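Local structure of shikimate kinase (Aquifex aeolicus, 2PT5) at residues Ile3-Phe8 / Thr95-Asp100. The protein catalyses the ATP-dependent phosphorylation of the 3-hydroxyl group of shikimate, a step on the way to chorismate and the aromatic amino acids. Sequence-based numbering, arbitrary orientation.
Sequences IYLIGF and TTVFID
A chi1 of 172° turns the Phe98 ring away from its own amide nitrogen and forward along the strand toward Ile6 and Gly7, where the carbonyl oxygen of Ile6 meets the ring edge in plane, 3.5 Å from Phe98 CD1, and the CA of Gly7 follows at the same edge. Ile6 turns CG1 between its own N and carbonyl carbon (chi1 71°), which sets Ile6 CG1 3.9 Å from Phe98 CB. On the face bearing Ile3, Leu5 and Val97, the side chains run side by side: Leu5 CD2 packs 3.8 Å from Val97 CB, and Ile3 CG2 reaches Val97 CG2. The backbones show how adjacent strands of a parallel P-loop kinase sheet, order 2-3-1-4-5, are joined at its centre. Tyr4 N donates to Thr95 O and Tyr4 O accepts from Val97 N; Ile6 N donates to Val97 O and Ile6 O accepts from Ile99 N, the longest bond at 3.1 Å. Strand 72-75 flanks 3-6 on its other edge, and helix 84-91 covers Ile6 and Thr96. Past Ile6 the two backbones separate as Gly7 and Phe8 enter the P-loop, a predicted ATP site, where Gly7 O accepts from Lys13 NZ, and a water bridges the widening gap, accepting from Phe8 N and donating to Ile99 O at 2.8 Å.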
loop_
_atom_site.group_PDB
_atom_site.type_symbol
_atom_site.label_atom_id
_atom_site.label_comp_id
_atom_site.label_asym_id
_atom_site.label_seq_id
_atom_site.Cartn_x
_atom_site.Cartn_y
_atom_site.Cartn_z
ATOM N N ILE A 3 -5.611 -10.498 1.097
ATOM C CA ILE A 3 -4.192 -10.171 1.138
ATOM C C ILE A 3 -3.988 -8.669 0.986
ATOM O O ILE A 3 -4.385 -8.070 -0.017
ATOM C CB ILE A 3 -3.438 -10.891 0.013
ATOM C CG1 ILE A 3 -3.582 -12.408 0.181
ATOM C CG2 ILE A 3 -1.973 -10.480 0.021
ATOM C CD1 ILE A 3 -3.138 -13.187 -1.047
ATOM N N TYR A 4 -3.360 -8.056 1.979
ATOM C CA TYR A 4 -3.133 -6.619 1.917
ATOM C C TYR A 4 -1.687 -6.273 1.620
ATOM O O TYR A 4 -0.774 -6.811 2.245
ATOM C CB TYR A 4 -3.551 -5.961 3.233
ATOM C CG TYR A 4 -4.990 -6.224 3.614
ATOM C CD1 TYR A 4 -5.333 -7.316 4.408
ATOM C CD2 TYR A 4 -6.011 -5.379 3.172
ATOM C CE1 TYR A 4 -6.669 -7.563 4.758
ATOM C CE2 TYR A 4 -7.348 -5.617 3.512
ATOM C CZ TYR A 4 -7.671 -6.710 4.309
ATOM O OH TYR A 4 -8.991 -6.947 4.658
ATOM N N LEU A 5 -1.481 -5.369 0.667
ATOM C CA LEU A 5 -0.129 -4.949 0.317
ATOM C C LEU A 5 0.096 -3.551 0.878
ATOM O O LEU A 5 -0.703 -2.655 0.649
ATOM C CB LEU A 5 0.062 -4.937 -1.201
ATOM C CG LEU A 5 -0.194 -6.249 -1.952
ATOM C CD1 LEU A 5 0.196 -6.059 -3.410
ATOM C CD2 LEU A 5 0.593 -7.393 -1.326
ATOM N N ILE A 6 1.183 -3.371 1.622
ATOM C CA ILE A 6 1.475 -2.074 2.210
ATOM C C ILE A 6 2.911 -1.672 1.919
ATOM O O ILE A 6 3.758 -2.519 1.630
ATOM C CB ILE A 6 1.233 -2.095 3.745
ATOM C CG1 ILE A 6 2.310 -2.926 4.448
ATOM C CG2 ILE A 6 -0.126 -2.703 4.041
ATOM C CD1 ILE A 6 2.085 -3.084 5.955
ATOM N N GLY A 7 3.178 -0.373 1.987
ATOM C CA GLY A 7 4.516 0.123 1.727
ATOM C C GLY A 7 4.435 1.478 1.054
ATOM O O GLY A 7 3.338 2.020 0.863
ATOM N N PHE A 8 5.585 2.026 0.673
ATOM C CA PHE A 8 5.595 3.330 0.028
ATOM C C PHE A 8 5.023 3.267 -1.391
ATOM O O PHE A 8 5.005 2.213 -2.039
ATOM C CB PHE A 8 7.017 3.924 0.022
ATOM C CG PHE A 8 7.589 4.131 1.400
ATOM C CD1 PHE A 8 8.459 3.191 1.962
ATOM C CD2 PHE A 8 7.219 5.236 2.163
ATOM C CE1 PHE A 8 8.953 3.348 3.266
ATOM C CE2 PHE A 8 7.706 5.403 3.465
ATOM C CZ PHE A 8 8.577 4.454 4.016
ATOM N N THR A 95 -3.913 -11.529 5.559
ATOM C CA THR A 95 -2.462 -11.424 5.619
ATOM C C THR A 95 -1.994 -10.088 5.057
ATOM O O THR A 95 -2.384 -9.690 3.951
ATOM C CB THR A 95 -1.800 -12.566 4.820
ATOM O OG1 THR A 95 -2.263 -13.821 5.326
ATOM C CG2 THR A 95 -0.278 -12.506 4.939
ATOM N N THR A 96 -1.165 -9.395 5.832
ATOM C CA THR A 96 -0.628 -8.107 5.434
ATOM C C THR A 96 0.779 -8.362 4.926
ATOM O O THR A 96 1.541 -9.112 5.536
ATOM C CB THR A 96 -0.622 -7.103 6.616
ATOM O OG1 THR A 96 -0.008 -7.698 7.767
ATOM C CG2 THR A 96 -2.047 -6.697 6.963
ATOM N N VAL A 97 1.103 -7.763 3.786
ATOM C CA VAL A 97 2.404 -7.949 3.153
ATOM C C VAL A 97 3.105 -6.624 2.907
ATOM O O VAL A 97 2.597 -5.762 2.182
ATOM C CB VAL A 97 2.271 -8.670 1.787
ATOM C CG1 VAL A 97 3.644 -8.976 1.229
ATOM C CG2 VAL A 97 1.456 -9.949 1.943
ATOM N N PHE A 98 4.287 -6.479 3.493
ATOM C CA PHE A 98 5.060 -5.259 3.337
ATOM C C PHE A 98 6.108 -5.442 2.253
ATOM O O PHE A 98 7.008 -6.271 2.372
ATOM C CB PHE A 98 5.721 -4.875 4.680
ATOM C CG PHE A 98 6.714 -3.730 4.589
ATOM C CD1 PHE A 98 6.539 -2.687 3.678
ATOM C CD2 PHE A 98 7.812 -3.683 5.454
ATOM C CE1 PHE A 98 7.438 -1.619 3.628
ATOM C CE2 PHE A 98 8.721 -2.615 5.414
ATOM C CZ PHE A 98 8.534 -1.582 4.502
ATOM N N ILE A 99 5.960 -4.684 1.175
ATOM C CA ILE A 99 6.913 -4.730 0.077
ATOM C C ILE A 99 7.897 -3.617 0.412
ATOM O O ILE A 99 7.642 -2.431 0.182
ATOM C CB ILE A 99 6.216 -4.469 -1.259
ATOM C CG1 ILE A 99 5.162 -5.557 -1.492
ATOM C CG2 ILE A 99 7.237 -4.449 -2.376
ATOM C CD1 ILE A 99 4.243 -5.297 -2.687
ATOM N N ASP A 100 9.023 -4.035 0.975
ATOM C CA ASP A 100 10.074 -3.145 1.457
ATOM C C ASP A 100 11.149 -2.705 0.465
ATOM O O ASP A 100 11.780 -3.533 -0.177
ATOM C CB ASP A 100 10.759 -3.835 2.641
ATOM C CG ASP A 100 11.663 -2.908 3.425
ATOM O OD1 ASP A 100 12.615 -3.419 4.048
ATOM O OD2 ASP A 100 11.413 -1.685 3.440
HETATM O O HOH W 1 7.940 0.207 0.931
#